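Long-range contacts in RmpD (Hexulose-6-phosphate synthase) (Streptococcus mutans, PDB 3EXR), which belongs to the orotidine 5'-phosphate decarboxylase/HUMPS family and folds as a TIM barrel, consistent with an enzyme of that family: residues 7-12 with 33-38; 84-89 with 112-117; 172-177 with 192-197. All coordinates share one frame; numbering follows the deposited sequence.

Contact 1: 7-12 with 33-38; sequences NLQVAL and VIEAGT
Gln-9 and Glu-35 meet on the inner face of the barrel, where the parallel strands 7-12 and 33-36 run side by side. NE2 of Gln-9 donates to OE1 of Glu-35 at 2.8 Å, and the two flat groups stand almost upright to each other, their planes 79° apart. OE1 of Glu-35 lies in the amide plane of Gln-9, while the amide nitrogen comes down on OE1 from above the carboxylate plane. Both chains are extended, with CG anti to the backbone N (chi1 171° in Gln-9, 170° in Glu-35), and run inward into the barrel. On the way Gln-9 slants across Val-33, whose CG1 lies 3.3 Å from OE1 of Gln-9. The CB of Ala-11 comes within 3.6 Å of Glu-35 OE1.

Val-10, Leu-12 and Ile-34 occupy the other face, where Val-10 and Leu-12 pack on helix 17-27 and Ile-34 on Phe-56. There CD1 of Leu-12 packs against CG2 of Ile-34 at 3.8 Å. Between the faces, backbone bonds alternate from Val-33 N to Leu-8 O and onward to Gly-37 N with Leu-12 O, the last at 2.8 Å. Gly-37 is the N-cap of the following helix, so the final bond ties the helix start to the strand end.

Outside the pair, OE2 of Glu-35 lies close to OD2 of Asp-64. The N-H of Gln-9, gripping OE1 from above its plane, thus helps to fix how the buried carboxylate is turned, with OE2 left facing Asp-64.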
loop_
_atom_site.group_PDB
_atom_site.type_symbol
_atom_site.label_atom_id
_atom_site.label_comp_id
_atom_site.label_asym_id
_atom_site.label_seq_id
_atom_site.Cartn_x
_atom_site.Cartn_y
_atom_site.Cartn_z
ATOM N N ASN A 7 -20.039 8.909 -11.059
ATOM C CA ASN A 7 -20.385 8.130 -9.891
ATOM C C ASN A 7 -20.133 8.947 -8.633
ATOM O O ASN A 7 -19.257 9.804 -8.605
ATOM C CB ASN A 7 -19.507 6.878 -9.806
ATOM C CG ASN A 7 -19.808 5.838 -10.869
ATOM O OD1 ASN A 7 -18.868 5.279 -11.468
ATOM N ND2 ASN A 7 -21.087 5.522 -11.084
ATOM N N LEU A 8 -20.918 8.669 -7.593
ATOM C CA LEU A 8 -20.600 9.046 -6.246
ATOM C C LEU A 8 -20.055 7.805 -5.540
ATOM O O LEU A 8 -20.739 6.785 -5.447
ATOM C CB LEU A 8 -21.841 9.538 -5.503
ATOM C CG LEU A 8 -21.617 9.787 -4.002
ATOM C CD1 LEU A 8 -20.424 10.703 -3.708
ATOM C CD2 LEU A 8 -22.856 10.314 -3.340
ATOM N N GLN A 9 -18.837 7.929 -5.036
ATOM C CA GLN A 9 -18.157 6.868 -4.293
ATOM C C GLN A 9 -17.923 7.331 -2.871
ATOM O O GLN A 9 -17.557 8.480 -2.654
ATOM C CB GLN A 9 -16.856 6.524 -4.991
ATOM C CG GLN A 9 -15.947 5.603 -4.246
ATOM C CD GLN A 9 -14.802 5.094 -5.132
ATOM O OE1 GLN A 9 -14.986 4.931 -6.324
ATOM N NE2 GLN A 9 -13.647 4.846 -4.547
ATOM N N VAL A 10 -18.104 6.420 -1.912
ATOM C CA VAL A 10 -17.741 6.700 -0.521
ATOM C C VAL A 10 -16.548 5.839 -0.108
ATOM O O VAL A 10 -16.558 4.622 -0.298
ATOM C CB VAL A 10 -18.919 6.479 0.485
ATOM C CG1 VAL A 10 -19.400 5.021 0.494
ATOM C CG2 VAL A 10 -18.514 6.882 1.877
ATOM N N ALA A 11 -15.517 6.510 0.383
ATOM C CA ALA A 11 -14.341 5.860 0.934
ATOM C C ALA A 11 -14.571 5.626 2.415
ATOM O O ALA A 11 -14.994 6.535 3.138
ATOM C CB ALA A 11 -13.111 6.765 0.740
ATOM N N LEU A 12 -14.245 4.418 2.863
ATOM C CA LEU A 12 -14.249 4.037 4.283
ATOM C C LEU A 12 -12.816 3.850 4.763
ATOM O O LEU A 12 -12.173 2.831 4.492
ATOM C CB LEU A 12 -15.064 2.770 4.511
ATOM C CG LEU A 12 -16.391 2.661 3.763
ATOM C CD1 LEU A 12 -16.829 1.217 3.719
ATOM C CD2 LEU A 12 -17.430 3.582 4.416
ATOM N N VAL A 33 -20.741 3.635 -5.556
ATOM C CA VAL A 33 -19.543 2.817 -5.301
ATOM C C VAL A 33 -19.153 2.907 -3.809
ATOM O O VAL A 33 -19.157 4.002 -3.233
ATOM C CB VAL A 33 -18.324 3.322 -6.133
ATOM C CG1 VAL A 33 -17.143 2.404 -6.026
ATOM C CG2 VAL A 33 -18.688 3.590 -7.602
ATOM N N ILE A 34 -18.842 1.765 -3.198
ATOM C CA ILE A 34 -18.382 1.714 -1.798
ATOM C C ILE A 34 -16.963 1.167 -1.768
ATOM O O ILE A 34 -16.676 0.126 -2.352
ATOM C CB ILE A 34 -19.304 0.832 -0.915
ATOM C CG1 ILE A 34 -20.729 1.364 -0.962
ATOM C CG2 ILE A 34 -18.819 0.832 0.526
ATOM C CD1 ILE A 34 -21.737 0.433 -0.470
ATOM N N GLU A 35 -16.083 1.869 -1.064
ATOM C CA GLU A 35 -14.644 1.570 -1.076
ATOM C C GLU A 35 -14.143 1.241 0.333
ATOM O O GLU A 35 -14.294 2.029 1.263
ATOM C CB GLU A 35 -13.840 2.755 -1.628
ATOM C CG GLU A 35 -12.331 2.614 -1.461
ATOM C CD GLU A 35 -11.562 3.746 -2.115
ATOM O OE1 GLU A 35 -12.090 4.886 -2.189
ATOM O OE2 GLU A 35 -10.432 3.497 -2.604
ATOM N N ALA A 36 -13.554 0.058 0.470
ATOM C CA ALA A 36 -12.811 -0.304 1.664
ATOM C C ALA A 36 -11.426 0.315 1.557
ATOM O O ALA A 36 -10.586 -0.154 0.758
ATOM C CB ALA A 36 -12.692 -1.830 1.760
ATOM N N GLY A 37 -11.178 1.366 2.333
ATOM C CA GLY A 37 -9.943 2.112 2.205
ATOM C C GLY A 37 -8.727 1.394 2.770
ATOM O O GLY A 37 -8.857 0.510 3.613
ATOM N N THR A 38 -7.528 1.798 2.333
ATOM C CA THR A 38 -6.292 1.100 2.712
ATOM C C THR A 38 -6.090 1.092 4.223
ATOM O O THR A 38 -5.691 0.076 4.793
ATOM C CB THR A 38 -5.061 1.770 2.088
ATOM O OG1 THR A 38 -5.331 2.127 0.724
ATOM C CG2 THR A 38 -3.882 0.825 2.108
#

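Contact 2: 84-89 with 112-117; sequences DWMTCI and GEIQVE
The indole of Trp-85 lies alongside Glu-113, both side chains pointing the same way, and Gln-115 crosses it obliquely, its NE2 coming near CE3 and CZ3 of the six-membered ring. CD1 of Trp-85 is 3.7 Å from CB of Glu-113, and NE2 of Gln-115 comes to 3.2 Å from CE3 of Trp-85, the ring and amide planes being 43° apart. A water in the plane of the indole joins the first pair: it accepts from Trp-85 NE1 at 2.9 Å and donates to Glu-113 OE2 at 2.8 Å. Farther along the same face, CG2 of Thr-87 meets OE1 of Gln-115 at 3.6 Å. Glu-117, bent at chi2 (-78°), lays its CG against CB of Thr-87, also at 3.6 Å.

On the opposite face, SG of Cys-88 rests 3.8 Å from CG2 of Ile-114, and Met-86 sits beside the same isoleucine. Helix 94-107 covers this side through Ala-100. Five alternating backbone bonds, from Glu-113 N with Asp-84 O to Glu-117 N with Cys-88 O, hold the two strands in register.

A second shell sets the polar ends. Arg-170 forms a salt bridge with OE1 of Glu-113, and Gln-137 takes the amide NE2 of Gln-115 while donating to that same Glu-113 oxygen. Thr-87 OG1 is hydrogen-bonded to Asp-64, and Asp-84, just before the strand, forms salt bridges with Arg-53 and Lys-111.

Strand 85-89, helix 94-107 and strand 113-117 thus form a beta-alpha-beta crossover, with one strand face turned to its helix and the other to the barrel interior: the repeating build of a TIM barrel, here its fourth and fifth strands.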
loop_
_atom_site.group_PDB
_atom_site.type_symbol
_atom_site.label_atom_id
_atom_site.label_comp_id
_atom_site.label_asym_id
_atom_site.label_seq_id
_atom_site.Cartn_x
_atom_site.Cartn_y
_atom_site.Cartn_z
ATOM N N ASP A 84 -14.961 -5.516 -6.999
ATOM C CA ASP A 84 -14.984 -5.200 -8.431
ATOM C C ASP A 84 -13.705 -4.518 -8.908
ATOM O O ASP A 84 -13.108 -4.918 -9.917
ATOM C CB ASP A 84 -16.184 -4.301 -8.727
ATOM C CG ASP A 84 -17.510 -5.006 -8.481
ATOM O OD1 ASP A 84 -17.717 -6.148 -8.990
ATOM O OD2 ASP A 84 -18.369 -4.422 -7.796
ATOM N N TRP A 85 -13.288 -3.489 -8.172
ATOM C CA TRP A 85 -12.123 -2.692 -8.506
ATOM C C TRP A 85 -11.109 -2.838 -7.403
ATOM O O TRP A 85 -11.480 -2.927 -6.251
ATOM C CB TRP A 85 -12.466 -1.217 -8.644
ATOM C CG TRP A 85 -13.482 -0.930 -9.712
ATOM C CD1 TRP A 85 -13.856 -1.759 -10.724
ATOM C CD2 TRP A 85 -14.262 0.264 -9.858
ATOM N NE1 TRP A 85 -14.815 -1.154 -11.499
ATOM C CE2 TRP A 85 -15.083 0.090 -10.993
ATOM C CE3 TRP A 85 -14.353 1.463 -9.138
ATOM C CZ2 TRP A 85 -15.978 1.066 -11.426
ATOM C CZ3 TRP A 85 -15.257 2.444 -9.564
ATOM C CH2 TRP A 85 -16.059 2.231 -10.692
ATOM N N MET A 86 -9.836 -2.884 -7.782
ATOM C CA MET A 86 -8.746 -2.828 -6.813
ATOM C C MET A 86 -7.753 -1.745 -7.220
ATOM O O MET A 86 -7.447 -1.579 -8.418
ATOM C CB MET A 86 -8.015 -4.164 -6.718
ATOM C CG MET A 86 -7.060 -4.218 -5.546
ATOM S SD MET A 86 -6.047 -5.687 -5.421
ATOM C CE MET A 86 -4.761 -5.405 -6.656
ATOM N N THR A 87 -7.214 -1.029 -6.235
ATOM C CA THR A 87 -6.150 -0.079 -6.515
ATOM C C THR A 87 -4.754 -0.700 -6.508
ATOM O O THR A 87 -4.414 -1.555 -5.669
ATOM C CB THR A 87 -6.178 1.137 -5.554
ATOM O OG1 THR A 87 -6.028 0.704 -4.201
ATOM C CG2 THR A 87 -7.520 1.907 -5.648
ATOM N N CYS A 88 -3.918 -0.219 -7.434
ATOM C CA CYS A 88 -2.471 -0.432 -7.375
ATOM C C CYS A 88 -1.839 0.931 -7.248
ATOM O O CYS A 88 -2.279 1.894 -7.919
ATOM C CB CYS A 88 -1.945 -1.053 -8.659
ATOM S SG CYS A 88 -2.192 -2.817 -8.844
ATOM N N ILE A 89 -0.823 1.026 -6.390
ATOM C CA ILE A 89 -0.028 2.243 -6.301
ATOM C C ILE A 89 0.710 2.422 -7.638
ATOM O O ILE A 89 1.075 1.452 -8.301
ATOM C CB ILE A 89 0.928 2.176 -5.050
ATOM C CG1 ILE A 89 1.547 3.554 -4.730
ATOM C CG2 ILE A 89 1.970 1.085 -5.177
ATOM C CD1 ILE A 89 0.492 4.588 -4.312
ATOM N N GLY A 112 -14.438 -6.674 -13.177
ATOM C CA GLY A 112 -13.087 -6.629 -12.618
ATOM C C GLY A 112 -12.136 -5.658 -13.288
ATOM O O GLY A 112 -11.922 -5.731 -14.496
ATOM N N GLU A 113 -11.558 -4.752 -12.501
ATOM C CA GLU A 113 -10.645 -3.741 -13.010
ATOM C C GLU A 113 -9.629 -3.305 -11.969
ATOM O O GLU A 113 -9.902 -3.371 -10.749
ATOM C CB GLU A 113 -11.425 -2.474 -13.398
ATOM C CG GLU A 113 -12.317 -2.578 -14.623
ATOM C CD GLU A 113 -12.635 -1.211 -15.195
ATOM O OE1 GLU A 113 -11.688 -0.432 -15.460
ATOM O OE2 GLU A 113 -13.833 -0.921 -15.358
ATOM N N ILE A 114 -8.500 -2.810 -12.475
ATOM C CA ILE A 114 -7.468 -2.154 -11.692
ATOM C C ILE A 114 -7.581 -0.632 -11.870
ATOM O O ILE A 114 -7.941 -0.116 -12.953
ATOM C CB ILE A 114 -6.066 -2.682 -12.093
ATOM C CG1 ILE A 114 -6.016 -4.203 -11.932
ATOM C CG2 ILE A 114 -4.947 -2.007 -11.299
ATOM C CD1 ILE A 114 -6.321 -4.734 -10.565
ATOM N N GLN A 115 -7.304 0.076 -10.775
ATOM C CA GLN A 115 -7.236 1.541 -10.756
ATOM C C GLN A 115 -5.856 1.935 -10.255
ATOM O O GLN A 115 -5.395 1.400 -9.257
ATOM C CB GLN A 115 -8.273 2.112 -9.782
ATOM C CG GLN A 115 -9.711 1.620 -9.945
ATOM C CD GLN A 115 -10.631 2.262 -8.928
ATOM O OE1 GLN A 115 -10.418 2.076 -7.721
ATOM N NE2 GLN A 115 -11.599 3.078 -9.396
ATOM N N VAL A 116 -5.230 2.911 -10.908
ATOM C CA VAL A 116 -3.923 3.396 -10.498
ATOM C C VAL A 116 -4.078 4.608 -9.560
ATOM O O VAL A 116 -4.598 5.674 -9.922
ATOM C CB VAL A 116 -3.041 3.803 -11.671
ATOM C CG1 VAL A 116 -1.643 4.200 -11.166
ATOM C CG2 VAL A 116 -2.891 2.653 -12.669
ATOM N N GLU A 117 -3.572 4.435 -8.343
ATOM C CA GLU A 117 -3.494 5.483 -7.327
ATOM C C GLU A 117 -2.279 6.369 -7.563
ATOM O O GLU A 117 -1.154 5.890 -7.573
ATOM C CB GLU A 117 -3.455 4.851 -5.921
ATOM C CG GLU A 117 -4.850 4.531 -5.355
ATOM C CD GLU A 117 -5.602 5.738 -4.798
ATOM O OE1 GLU A 117 -5.099 6.870 -4.925
ATOM O OE2 GLU A 117 -6.698 5.559 -4.229
HETATM O O HOH W 1 -15.814 -2.343 -14.000
#

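Contact 3: 172-177 with 192-197; sequences SVTGGL and TFIAGR
Val-173 lays its CG2 methyl against the ring of Phe-193, 3.5 Å from CD1, the two side chains lying side by side and pointing the same way. CG2 occupies the position between the backbone N and the carbonyl carbon, and that torsion sends it toward the phenyl. Leu-177 comes in from the turn after strand 170-174 and crosses Phe-193 at about a right angle. Its CD1 meets the ring at the edge, near the ring plane, 4.0 Å from CD1 of Phe-193, and also lies 3.5 Å from the carbonyl O of Ile-194. Farther out, helix 205-220 packs on the phenylalanine through Phe-212 and Ile-216, and the ring of Phe-185 meets it edge-to-face.

The other face of the sheet belongs to Ser-172, Thr-192, Thr-174 and Ile-194. OG of Ser-172 nears CB of Thr-192 at 3.3 Å, while CD1 of Ile-194 reaches CB of Ser-172 at 3.9 Å. Gln-9 of the next strand touches both Thr-192 and Ile-194 on this side.

Between the faces, Val-173 supplies both strand bonds: its N donates to Thr-192 O, and its O accepts from Ile-194 N at 2.9 Å. Beyond them the chains diverge as 172-177 turns through Gly-175 and Gly-176, both with positive phi. A water bridges the two chains here, accepting from Gly-175 N at 2.8 Å and donating to Ile-194 O at 2.7 Å.

Direct peptide pairing thus gives way to a water link at the strand ends, so Gly-175 N and Ile-194 O, which do not meet directly, each have a partner in the water, while Leu-177 and Phe-193 together carry the turn and the strand onto Phe-212 of helix 205-220.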
loop_
_atom_site.group_PDB
_atom_site.type_symbol
_atom_site.label_atom_id
_atom_site.label_comp_id
_atom_site.label_asym_id
_atom_site.label_seq_id
_atom_site.Cartn_x
_atom_site.Cartn_y
_atom_site.Cartn_z
ATOM N N SER A 172 -11.000 9.254 -11.472
ATOM C CA SER A 172 -11.684 9.538 -10.236
ATOM C C SER A 172 -10.935 10.649 -9.524
ATOM O O SER A 172 -9.701 10.689 -9.560
ATOM C CB SER A 172 -11.688 8.309 -9.326
ATOM O OG SER A 172 -12.428 7.274 -9.877
ATOM N N VAL A 173 -11.669 11.573 -8.892
ATOM C CA VAL A 173 -11.015 12.606 -8.100
ATOM C C VAL A 173 -11.421 12.476 -6.628
ATOM O O VAL A 173 -12.521 12.003 -6.300
ATOM C CB VAL A 173 -11.314 14.048 -8.627
ATOM C CG1 VAL A 173 -10.783 14.277 -10.010
ATOM C CG2 VAL A 173 -12.803 14.325 -8.592
ATOM N N THR A 174 -10.525 12.907 -5.747
ATOM C CA THR A 174 -10.786 12.897 -4.311
ATOM C C THR A 174 -10.104 14.059 -3.651
ATOM O O THR A 174 -9.059 14.523 -4.134
ATOM C CB THR A 174 -10.341 11.568 -3.682
ATOM O OG1 THR A 174 -10.815 11.499 -2.328
ATOM C CG2 THR A 174 -8.834 11.426 -3.629
ATOM N N GLY A 175 -10.710 14.556 -2.564
ATOM C CA GLY A 175 -10.202 15.721 -1.836
ATOM C C GLY A 175 -10.919 16.993 -2.241
ATOM O O GLY A 175 -11.088 17.238 -3.419
ATOM N N GLY A 176 -11.373 17.785 -1.259
ATOM C CA GLY A 176 -11.935 19.095 -1.557
ATOM C C GLY A 176 -13.298 19.014 -2.211
ATOM O O GLY A 176 -13.702 19.928 -2.950
ATOM N N LEU A 177 -14.016 17.920 -1.979
ATOM C CA LEU A 177 -15.292 17.726 -2.636
ATOM C C LEU A 177 -16.441 17.970 -1.682
ATOM O O LEU A 177 -16.487 17.400 -0.600
ATOM C CB LEU A 177 -15.407 16.325 -3.206
ATOM C CG LEU A 177 -14.273 15.898 -4.129
ATOM C CD1 LEU A 177 -14.586 14.506 -4.600
ATOM C CD2 LEU A 177 -14.093 16.853 -5.284
ATOM N N THR A 192 -15.713 9.419 -11.540
ATOM C CA THR A 192 -16.187 9.210 -10.189
ATOM C C THR A 192 -15.688 10.290 -9.261
ATOM O O THR A 192 -14.508 10.670 -9.336
ATOM C CB THR A 192 -15.690 7.848 -9.647
ATOM O OG1 THR A 192 -16.218 6.775 -10.437
ATOM C CG2 THR A 192 -16.172 7.627 -8.204
ATOM N N PHE A 193 -16.575 10.768 -8.383
ATOM C CA PHE A 193 -16.199 11.664 -7.278
ATOM C C PHE A 193 -16.138 10.813 -5.993
ATOM O O PHE A 193 -17.125 10.171 -5.639
ATOM C CB PHE A 193 -17.220 12.784 -7.106
ATOM C CG PHE A 193 -17.162 13.810 -8.212
ATOM C CD1 PHE A 193 -16.202 14.821 -8.191
ATOM C CD2 PHE A 193 -18.032 13.738 -9.287
ATOM C CE1 PHE A 193 -16.140 15.765 -9.241
ATOM C CE2 PHE A 193 -17.973 14.679 -10.319
ATOM C CZ PHE A 193 -17.030 15.680 -10.290
ATOM N N ILE A 194 -14.993 10.805 -5.302
ATOM C CA ILE A 194 -14.820 9.978 -4.093
ATOM C C ILE A 194 -14.923 10.885 -2.870
ATOM O O ILE A 194 -14.045 11.708 -2.641
ATOM C CB ILE A 194 -13.454 9.282 -4.070
ATOM C CG1 ILE A 194 -13.228 8.433 -5.324
ATOM C CG2 ILE A 194 -13.336 8.444 -2.796
ATOM C CD1 ILE A 194 -11.787 7.909 -5.434
ATOM N N ALA A 195 -16.006 10.734 -2.115
ATOM C CA ALA A 195 -16.218 11.456 -0.882
ATOM C C ALA A 195 -15.928 10.510 0.268
ATOM O O ALA A 195 -15.836 9.297 0.079
ATOM C CB ALA A 195 -17.651 11.979 -0.799
ATOM N N GLY A 196 -15.760 11.069 1.451
ATOM C CA GLY A 196 -15.492 10.295 2.654
ATOM C C GLY A 196 -16.225 10.871 3.861
ATOM O O GLY A 196 -17.455 10.840 3.914
ATOM N N ARG A 197 -15.460 11.342 4.837
ATOM C CA ARG A 197 -16.001 11.821 6.113
ATOM C C ARG A 197 -16.956 13.009 5.995
ATOM O O ARG A 197 -17.876 13.146 6.791
ATOM C CB ARG A 197 -14.848 12.125 7.073
ATOM C CG ARG A 197 -14.073 10.857 7.514
ATOM C CD ARG A 197 -12.895 11.208 8.402
ATOM N NE ARG A 197 -13.265 11.277 9.818
ATOM C CZ ARG A 197 -12.602 11.985 10.739
ATOM N NH1 ARG A 197 -11.526 12.689 10.399
ATOM N NH2 ARG A 197 -13.015 11.980 12.008
HETATM O O HOH W 2 -12.962 13.640 -1.094
#

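How the contacts relate
All three contacts belong to one closed eight-stranded parallel barrel. Contacts 1 and 3 are neighbours, their centres about 9 Å apart: strands 7-12 and 192-195, first and last in sequence, close the barrel through probable hydrogen bonds from Ala-195 N to Gln-9 O and from Ala-11 N to Ala-195 O, each 2.8 Å. Contact 2 lies about 12 Å from contact 1 between centres, yet Trp-85 reaches through the interior, its CZ3 4.0 Å from Val-33 CG1. Contacts 2 and 3 are about 16 Å apart between centres and do not touch. Asp-64 relates contacts 1 and 2, lying near Glu-35 and bonding Thr-87.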